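PDB 5EK8: lipoxygenase from Cyanothece sp., which probably uses a non-heme iron to insert molecular oxygen into a polyunsaturated fatty acid, as a 9R-lipoxygenase. Local coordinates for residues 435-443 against 554-565. Sequence-based numbering, arbitrary orientation.
Sequences YDWKDWQPR and NLKQCCRHIIFH
An aromatic cluster of Trp440 with His561, Phe564 and His565 seats the loop 435-443 on the long lipoxygenase helix 549-574, which farther along supplies the iron ligands His570 and Asn574. His561 and His565, one helical turn apart, both meet Trp440 edge-to-face: their CE1 atoms stand over the same indole face, and their rings tilt 77° from its five-membered and 66° from its six-membered ring, with His565 CE1 3.4 Å from Trp440 CZ2. A hydrogen bond from His565 ND1 to His561 O, 3.0 Å long, fixes the rotation of the His565 imidazole, while His561 NE2 is hydrogen-bonded to Gln366 OE1. Phe564 CE1 meets the indole rim at Trp440 CH2, 3.6 Å away.

Upstream, a type II turn from Trp437 to Trp440 closes over Gln557. Bent at chi2 (57°), Gln557 donates two hydrogen bonds from NE2: that to Trp437 O (2.8 Å) is nearly straight and in the amide plane, that to Trp440 O (2.9 Å) bent and tilted from it, though on a carbonyl lone pair. Arg560 grips Gln557 OE1 side-on through NE and NH2, so both ends of the amide are held. The six-membered end of the Trp437 indole reaches Asn554, CZ3 nearing its carbonyl O and CH2 its CG; NE1 hydrogen-bonds Arg539 O. Cys558 packs over one indole face, SG 4.2 Å from the centroid of the Trp437 five-membered ring, and Trp437 CA sits 3.9 Å from the His561 ring centroid, directly over that imidazole's face.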
loop_
_atom_site.group_PDB
_atom_site.type_symbol
_atom_site.label_atom_id
_atom_site.label_comp_id
_atom_site.label_asym_id
_atom_site.label_seq_id
_atom_site.Cartn_x
_atom_site.Cartn_y
_atom_site.Cartn_z
ATOM N N TYR A 435 9.365 9.273 -6.606
ATOM C CA TYR A 435 9.083 9.283 -5.170
ATOM C C TYR A 435 10.297 8.907 -4.336
ATOM O O TYR A 435 10.808 7.795 -4.439
ATOM C CB TYR A 435 7.926 8.335 -4.841
ATOM C CG TYR A 435 6.573 8.807 -5.329
ATOM C CD1 TYR A 435 6.294 10.160 -5.461
ATOM C CD2 TYR A 435 5.573 7.894 -5.657
ATOM C CE1 TYR A 435 5.053 10.594 -5.907
ATOM C CE2 TYR A 435 4.322 8.319 -6.103
ATOM C CZ TYR A 435 4.075 9.671 -6.228
ATOM O OH TYR A 435 2.853 10.113 -6.675
ATOM N N ASP A 436 10.756 9.842 -3.510
ATOM C CA ASP A 436 11.864 9.583 -2.594
ATOM C C ASP A 436 11.521 10.080 -1.184
ATOM O O ASP A 436 10.585 10.857 -1.003
ATOM C CB ASP A 436 13.150 10.241 -3.109
ATOM C CG ASP A 436 14.348 9.969 -2.217
ATOM O OD1 ASP A 436 14.716 8.786 -2.060
ATOM O OD2 ASP A 436 14.914 10.938 -1.666
ATOM N N TRP A 437 12.284 9.630 -0.192
ATOM C CA TRP A 437 12.030 9.968 1.204
ATOM C C TRP A 437 12.671 11.281 1.656
ATOM O O TRP A 437 12.213 11.892 2.621
ATOM C CB TRP A 437 12.526 8.838 2.108
ATOM C CG TRP A 437 13.951 8.455 1.837
ATOM C CD1 TRP A 437 14.387 7.473 0.998
ATOM C CD2 TRP A 437 15.129 9.050 2.403
ATOM N NE1 TRP A 437 15.758 7.415 1.010
ATOM C CE2 TRP A 437 16.238 8.374 1.863
ATOM C CE3 TRP A 437 15.349 10.084 3.315
ATOM C CZ2 TRP A 437 17.553 8.702 2.200
ATOM C CZ3 TRP A 437 16.655 10.413 3.645
ATOM C CH2 TRP A 437 17.739 9.721 3.091
ATOM N N LYS A 438 13.723 11.713 0.965
ATOM C CA LYS A 438 14.549 12.818 1.455
ATOM C C LYS A 438 13.878 14.182 1.353
ATOM O O LYS A 438 13.256 14.510 0.340
ATOM C CB LYS A 438 15.890 12.852 0.715
ATOM C CG LYS A 438 16.975 13.575 1.498
ATOM C CD LYS A 438 18.330 13.487 0.825
ATOM C CE LYS A 438 19.428 13.997 1.746
ATOM N NZ LYS A 438 20.757 13.968 1.078
ATOM N N ASP A 439 14.016 14.963 2.426
ATOM C CA ASP A 439 13.478 16.321 2.525
ATOM C C ASP A 439 11.966 16.396 2.289
ATOM O O ASP A 439 11.415 17.476 2.063
ATOM C CB ASP A 439 14.201 17.254 1.547
ATOM C CG ASP A 439 15.533 17.761 2.090
ATOM O OD1 ASP A 439 16.060 17.162 3.054
ATOM O OD2 ASP A 439 16.054 18.761 1.546
ATOM N N TRP A 440 11.298 15.249 2.352
ATOM C CA TRP A 440 9.858 15.192 2.152
ATOM C C TRP A 440 9.127 15.669 3.407
ATOM O O TRP A 440 9.441 15.245 4.519
ATOM C CB TRP A 440 9.425 13.769 1.784
ATOM C CG TRP A 440 8.010 13.665 1.293
ATOM C CD1 TRP A 440 7.598 13.595 -0.004
ATOM C CD2 TRP A 440 6.824 13.613 2.095
ATOM N NE1 TRP A 440 6.229 13.500 -0.062
ATOM C CE2 TRP A 440 5.728 13.514 1.213
ATOM C CE3 TRP A 440 6.582 13.641 3.472
ATOM C CZ2 TRP A 440 4.411 13.447 1.663
ATOM C CZ3 TRP A 440 5.275 13.577 3.916
ATOM C CH2 TRP A 440 4.207 13.476 3.015
ATOM N N GLN A 441 8.156 16.555 3.217
ATOM C CA GLN A 441 7.330 17.050 4.315
ATOM C C GLN A 441 5.925 17.381 3.805
ATOM O O GLN A 441 5.761 17.774 2.649
ATOM C CB GLN A 441 7.973 18.275 4.967
ATOM C CG GLN A 441 8.212 19.426 4.015
ATOM C CD GLN A 441 8.886 20.603 4.682
ATOM O OE1 GLN A 441 9.110 20.601 5.892
ATOM N NE2 GLN A 441 9.215 21.622 3.891
ATOM N N PRO A 442 4.902 17.204 4.661
ATOM C CA PRO A 442 3.512 17.434 4.252
ATOM C C PRO A 442 3.234 18.881 3.856
ATOM O O PRO A 442 3.885 19.799 4.361
ATOM C CB PRO A 442 2.709 17.056 5.503
ATOM C CG PRO A 442 3.611 16.177 6.294
ATOM C CD PRO A 442 4.992 16.701 6.042
ATOM N N ARG A 443 2.273 19.067 2.955
ATOM C CA ARG A 443 1.855 20.395 2.506
ATOM C C ARG A 443 1.394 21.270 3.669
ATOM O O ARG A 443 1.035 20.763 4.730
ATOM C CB ARG A 443 0.731 20.274 1.475
ATOM C CG ARG A 443 -0.566 19.715 2.055
ATOM C CD ARG A 443 -1.474 19.130 0.976
ATOM N NE ARG A 443 -0.892 17.943 0.352
ATOM C CZ ARG A 443 -1.498 17.214 -0.581
ATOM N NH1 ARG A 443 -2.712 17.545 -1.003
ATOM N NH2 ARG A 443 -0.895 16.147 -1.091
ATOM N N ASN A 554 19.126 11.109 8.167
ATOM C CA ASN A 554 18.598 10.446 6.983
ATOM C C ASN A 554 17.634 9.327 7.349
ATOM O O ASN A 554 16.515 9.260 6.835
ATOM C CB ASN A 554 19.737 9.881 6.132
ATOM C CG ASN A 554 20.329 10.904 5.187
ATOM O OD1 ASN A 554 19.863 12.041 5.107
ATOM N ND2 ASN A 554 21.369 10.504 4.464
ATOM N N LEU A 555 18.082 8.452 8.246
ATOM C CA LEU A 555 17.275 7.325 8.686
ATOM C C LEU A 555 15.992 7.788 9.372
ATOM O O LEU A 555 14.919 7.257 9.102
ATOM C CB LEU A 555 18.080 6.425 9.623
ATOM C CG LEU A 555 17.403 5.095 9.959
ATOM C CD1 LEU A 555 17.059 4.343 8.676
ATOM C CD2 LEU A 555 18.294 4.254 10.861
ATOM N N LYS A 556 16.109 8.780 10.250
ATOM C CA LYS A 556 14.950 9.351 10.931
ATOM C C LYS A 556 13.925 9.872 9.927
ATOM O O LYS A 556 12.720 9.662 10.090
ATOM C CB LYS A 556 15.382 10.476 11.875
ATOM C CG LYS A 556 16.230 10.013 13.046
ATOM C CD LYS A 556 17.157 11.116 13.521
ATOM C CE LYS A 556 16.477 12.035 14.511
ATOM N NZ LYS A 556 16.430 11.439 15.869
ATOM N N GLN A 557 14.407 10.541 8.884
ATOM C CA GLN A 557 13.512 11.087 7.868
ATOM C C GLN A 557 12.824 9.980 7.073
ATOM O O GLN A 557 11.624 10.052 6.803
ATOM C CB GLN A 557 14.270 12.024 6.921
ATOM C CG GLN A 557 13.492 12.426 5.666
ATOM C CD GLN A 557 12.150 13.094 5.970
ATOM O OE1 GLN A 557 11.934 13.626 7.059
ATOM N NE2 GLN A 557 11.244 13.065 4.998
ATOM N N CYS A 558 13.589 8.957 6.705
ATOM C CA CYS A 558 13.035 7.826 5.971
ATOM C C CYS A 558 11.952 7.137 6.806
ATOM O O CYS A 558 10.888 6.767 6.300
ATOM C CB CYS A 558 14.143 6.839 5.596
ATOM S SG CYS A 558 13.623 5.471 4.530
ATOM N N CYS A 559 12.229 6.990 8.096
ATOM C CA CYS A 559 11.286 6.391 9.029
ATOM C C CYS A 559 9.997 7.205 9.126
ATOM O O CYS A 559 8.894 6.646 9.070
ATOM C CB CYS A 559 11.934 6.247 10.402
ATOM S SG CYS A 559 13.206 4.952 10.486
ATOM N N ARG A 560 10.145 8.523 9.263
ATOM C CA ARG A 560 9.003 9.439 9.242
ATOM C C ARG A 560 8.164 9.263 7.978
ATOM O O ARG A 560 6.936 9.189 8.035
ATOM C CB ARG A 560 9.469 10.893 9.334
ATOM C CG ARG A 560 9.771 11.383 10.736
ATOM C CD ARG A 560 9.979 12.893 10.738
ATOM N NE ARG A 560 11.149 13.308 9.965
ATOM C CZ ARG A 560 12.363 13.495 10.479
ATOM N NH1 ARG A 560 12.577 13.299 11.773
ATOM N NH2 ARG A 560 13.365 13.880 9.701
ATOM N N HIS A 561 8.843 9.209 6.838
ATOM C CA HIS A 561 8.192 9.045 5.543
ATOM C C HIS A 561 7.354 7.760 5.485
ATOM O O HIS A 561 6.138 7.789 5.218
ATOM C CB HIS A 561 9.254 9.042 4.440
ATOM C CG HIS A 561 8.700 9.163 3.057
ATOM N ND1 HIS A 561 8.167 10.337 2.567
ATOM C CD2 HIS A 561 8.599 8.260 2.054
ATOM C CE1 HIS A 561 7.760 10.150 1.325
ATOM N NE2 HIS A 561 8.014 8.896 0.987
ATOM N N ILE A 562 8.024 6.640 5.750
ATOM C CA ILE A 562 7.397 5.325 5.766
ATOM C C ILE A 562 6.175 5.293 6.674
ATOM O O ILE A 562 5.072 4.950 6.237
ATOM C CB ILE A 562 8.391 4.238 6.226
ATOM C CG1 ILE A 562 9.527 4.090 5.212
ATOM C CG2 ILE A 562 7.674 2.906 6.434
ATOM C CD1 ILE A 562 10.682 3.237 5.711
ATOM N N ILE A 563 6.376 5.672 7.934
ATOM C CA ILE A 563 5.294 5.645 8.910
ATOM C C ILE A 563 4.143 6.533 8.464
ATOM O O ILE A 563 2.980 6.147 8.571
ATOM C CB ILE A 563 5.771 6.086 10.306
ATOM C CG1 ILE A 563 6.767 5.073 10.869
ATOM C CG2 ILE A 563 4.591 6.221 11.252
ATOM C CD1 ILE A 563 7.347 5.467 12.206
ATOM N N PHE A 564 4.467 7.711 7.938
ATOM C CA PHE A 564 3.430 8.642 7.507
ATOM C C PHE A 564 2.557 8.044 6.427
ATOM O O PHE A 564 1.330 8.120 6.502
ATOM C CB PHE A 564 4.025 9.952 6.996
ATOM C CG PHE A 564 2.987 10.963 6.586
ATOM C CD1 PHE A 564 2.549 11.046 5.269
ATOM C CD2 PHE A 564 2.438 11.825 7.523
ATOM C CE1 PHE A 564 1.591 11.976 4.896
ATOM C CE2 PHE A 564 1.483 12.760 7.156
ATOM C CZ PHE A 564 1.056 12.833 5.840
ATOM N N HIS A 565 3.179 7.445 5.419
ATOM C CA HIS A 565 2.384 6.955 4.302
ATOM C C HIS A 565 1.706 5.614 4.566
ATOM O O HIS A 565 0.676 5.316 3.967
ATOM C CB HIS A 565 3.246 6.887 3.048
ATOM C CG HIS A 565 3.575 8.237 2.499
ATOM N ND1 HIS A 565 4.644 8.984 2.953
ATOM C CD2 HIS A 565 2.946 9.005 1.579
ATOM C CE1 HIS A 565 4.673 10.139 2.315
ATOM N NE2 HIS A 565 3.653 10.178 1.476
#